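Periplasmic solute binding protein (Pectobacterium atrosepticum, PDB 4RY1) probably binds a sugar in the periplasm and hands it to an ABC-type membrane transporter for import. Local coordinates at residues S155-G160 with Q221-S226. Numbering follows the deposited sequence.
Sequences SYYPLG and QRYFSS
Tyr-157 turns the edge of its ring toward the face of Tyr-223, a T-shaped pair with centroids 5.5 Å apart and planes at 70°. The closest atoms are CE1 of Tyr-157 and CE2 of Tyr-223, 4.0 Å from each other, and the two side chains run past one another in opposite directions, so that OH of Tyr-157 ends 4.1 Å from CD2 of Tyr-223. The hydroxyl of Tyr-223 in turn points back to the loop: OH of Tyr-223 donates to a water whose O lies 2.7 Å away, and that water, lying in the plane of the ring, donates to the backbone O of Ser-155, also at 2.7 Å. The second touch is lighter, with CZ of Phe-224 reaching CA of Gly-160 at 4.3 Å.

Tyr-223 leaves its helix with CG anti to the backbone N (chi1 173°), which sends the ring out to the loop. Its CD1 sits 3.7 Å above the centre of the Phe-224 ring, so the helix presents two aromatics already packed together. Behind them, Ser-225 N and OG grip the carbonyl O of Gln-221 from opposite faces of its plane, while Ser-226 OG donates to Tyr-223 O at 2.7 Å.

Further out, His-216 stacks on Tyr-157, whose backbone bonds to Glu-242 and Ala-244; Gln-221 and Arg-222 are tied to helix 371-385 and its end. This aromatic, water-bridged contact is structural packing, joining the loop after helix 138-152 to the short helix 221-225 within the alpha/beta periplasmic-binding-protein fold of the bacterial solute-binding protein 1 family.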
# COMPACT_ATOMS: atom_id res chain seq x y z
N SER A 155 28.03 0.19 2.57
CA SER A 155 26.88 1.13 2.66
C SER A 155 25.79 0.88 1.62
O SER A 155 24.68 1.39 1.77
CB SER A 155 27.35 2.57 2.50
OG SER A 155 28.05 3.01 3.64
N TYR A 156 26.13 0.16 0.55
CA TYR A 156 25.27 -0.02 -0.62
C TYR A 156 24.50 -1.32 -0.62
O TYR A 156 25.07 -2.39 -0.44
CB TYR A 156 26.12 0.06 -1.88
CG TYR A 156 26.59 1.48 -2.12
CD1 TYR A 156 27.75 1.98 -1.52
CD2 TYR A 156 25.85 2.34 -2.92
CE1 TYR A 156 28.15 3.30 -1.73
CE2 TYR A 156 26.23 3.65 -3.12
CZ TYR A 156 27.39 4.13 -2.53
OH TYR A 156 27.77 5.43 -2.75
N TYR A 157 23.20 -1.21 -0.90
CA TYR A 157 22.30 -2.37 -0.86
C TYR A 157 21.35 -2.34 -2.05
O TYR A 157 20.85 -1.27 -2.41
CB TYR A 157 21.43 -2.35 0.41
CG TYR A 157 22.18 -2.44 1.73
CD1 TYR A 157 22.75 -1.31 2.29
CD2 TYR A 157 22.30 -3.64 2.40
CE1 TYR A 157 23.42 -1.37 3.51
CE2 TYR A 157 22.97 -3.73 3.63
CZ TYR A 157 23.53 -2.59 4.17
OH TYR A 157 24.16 -2.67 5.38
N PRO A 158 21.04 -3.52 -2.60
CA PRO A 158 20.02 -3.63 -3.65
C PRO A 158 18.66 -3.04 -3.30
O PRO A 158 17.96 -2.49 -4.17
CB PRO A 158 19.89 -5.16 -3.82
CG PRO A 158 21.26 -5.65 -3.55
CD PRO A 158 21.77 -4.80 -2.43
N LEU A 159 18.30 -3.18 -2.03
CA LEU A 159 16.93 -2.95 -1.56
C LEU A 159 16.92 -2.40 -0.14
O LEU A 159 17.66 -2.88 0.72
CB LEU A 159 16.20 -4.30 -1.61
CG LEU A 159 14.74 -4.42 -1.21
CD1 LEU A 159 13.90 -3.53 -2.11
CD2 LEU A 159 14.26 -5.87 -1.24
N GLY A 160 16.06 -1.41 0.11
CA GLY A 160 15.82 -0.91 1.46
C GLY A 160 14.54 -1.47 2.04
O GLY A 160 13.90 -2.37 1.49
N GLN A 221 17.90 -4.56 10.99
CA GLN A 221 17.12 -3.62 11.80
C GLN A 221 18.01 -2.73 12.68
O GLN A 221 17.57 -1.65 13.11
CB GLN A 221 16.06 -4.33 12.63
CG GLN A 221 14.96 -4.90 11.77
CD GLN A 221 14.00 -3.80 11.38
OE1 GLN A 221 13.29 -3.27 12.23
NE2 GLN A 221 13.99 -3.43 10.10
N ARG A 222 19.25 -3.16 12.95
CA ARG A 222 20.23 -2.30 13.63
C ARG A 222 20.54 -1.07 12.77
O ARG A 222 20.57 0.07 13.25
CB ARG A 222 21.52 -3.05 13.94
CG ARG A 222 21.37 -4.21 14.93
CD ARG A 222 22.72 -4.86 15.14
NE ARG A 222 22.79 -5.86 16.19
CZ ARG A 222 23.06 -5.61 17.48
NH1 ARG A 222 23.21 -4.37 17.94
NH2 ARG A 222 23.13 -6.63 18.32
N TYR A 223 20.72 -1.31 11.48
CA TYR A 223 20.97 -0.23 10.51
C TYR A 223 19.81 0.76 10.55
O TYR A 223 20.00 1.96 10.70
CB TYR A 223 21.16 -0.80 9.11
CG TYR A 223 21.27 0.18 7.99
CD1 TYR A 223 20.14 0.78 7.46
CD2 TYR A 223 22.48 0.45 7.39
CE1 TYR A 223 20.21 1.65 6.38
CE2 TYR A 223 22.57 1.32 6.31
CZ TYR A 223 21.43 1.93 5.81
OH TYR A 223 21.48 2.79 4.72
N PHE A 224 18.59 0.27 10.40
CA PHE A 224 17.45 1.19 10.33
C PHE A 224 17.22 1.91 11.66
O PHE A 224 16.89 3.10 11.67
CB PHE A 224 16.20 0.50 9.78
CG PHE A 224 16.32 0.24 8.31
CD1 PHE A 224 16.26 1.30 7.41
CD2 PHE A 224 16.59 -1.03 7.83
CE1 PHE A 224 16.45 1.09 6.05
CE2 PHE A 224 16.75 -1.25 6.47
CZ PHE A 224 16.71 -0.19 5.58
N SER A 225 17.47 1.22 12.77
CA SER A 225 17.32 1.84 14.08
C SER A 225 18.24 3.02 14.26
O SER A 225 17.91 3.95 15.00
CB SER A 225 17.53 0.83 15.18
OG SER A 225 16.48 -0.13 15.18
N SER A 226 19.39 3.00 13.57
CA SER A 226 20.39 4.07 13.67
C SER A 226 19.84 5.39 13.14
O SER A 226 20.40 6.44 13.41
CB SER A 226 21.72 3.72 13.00
OG SER A 226 21.67 3.86 11.58
O HOH W 1 23.92 3.17 3.64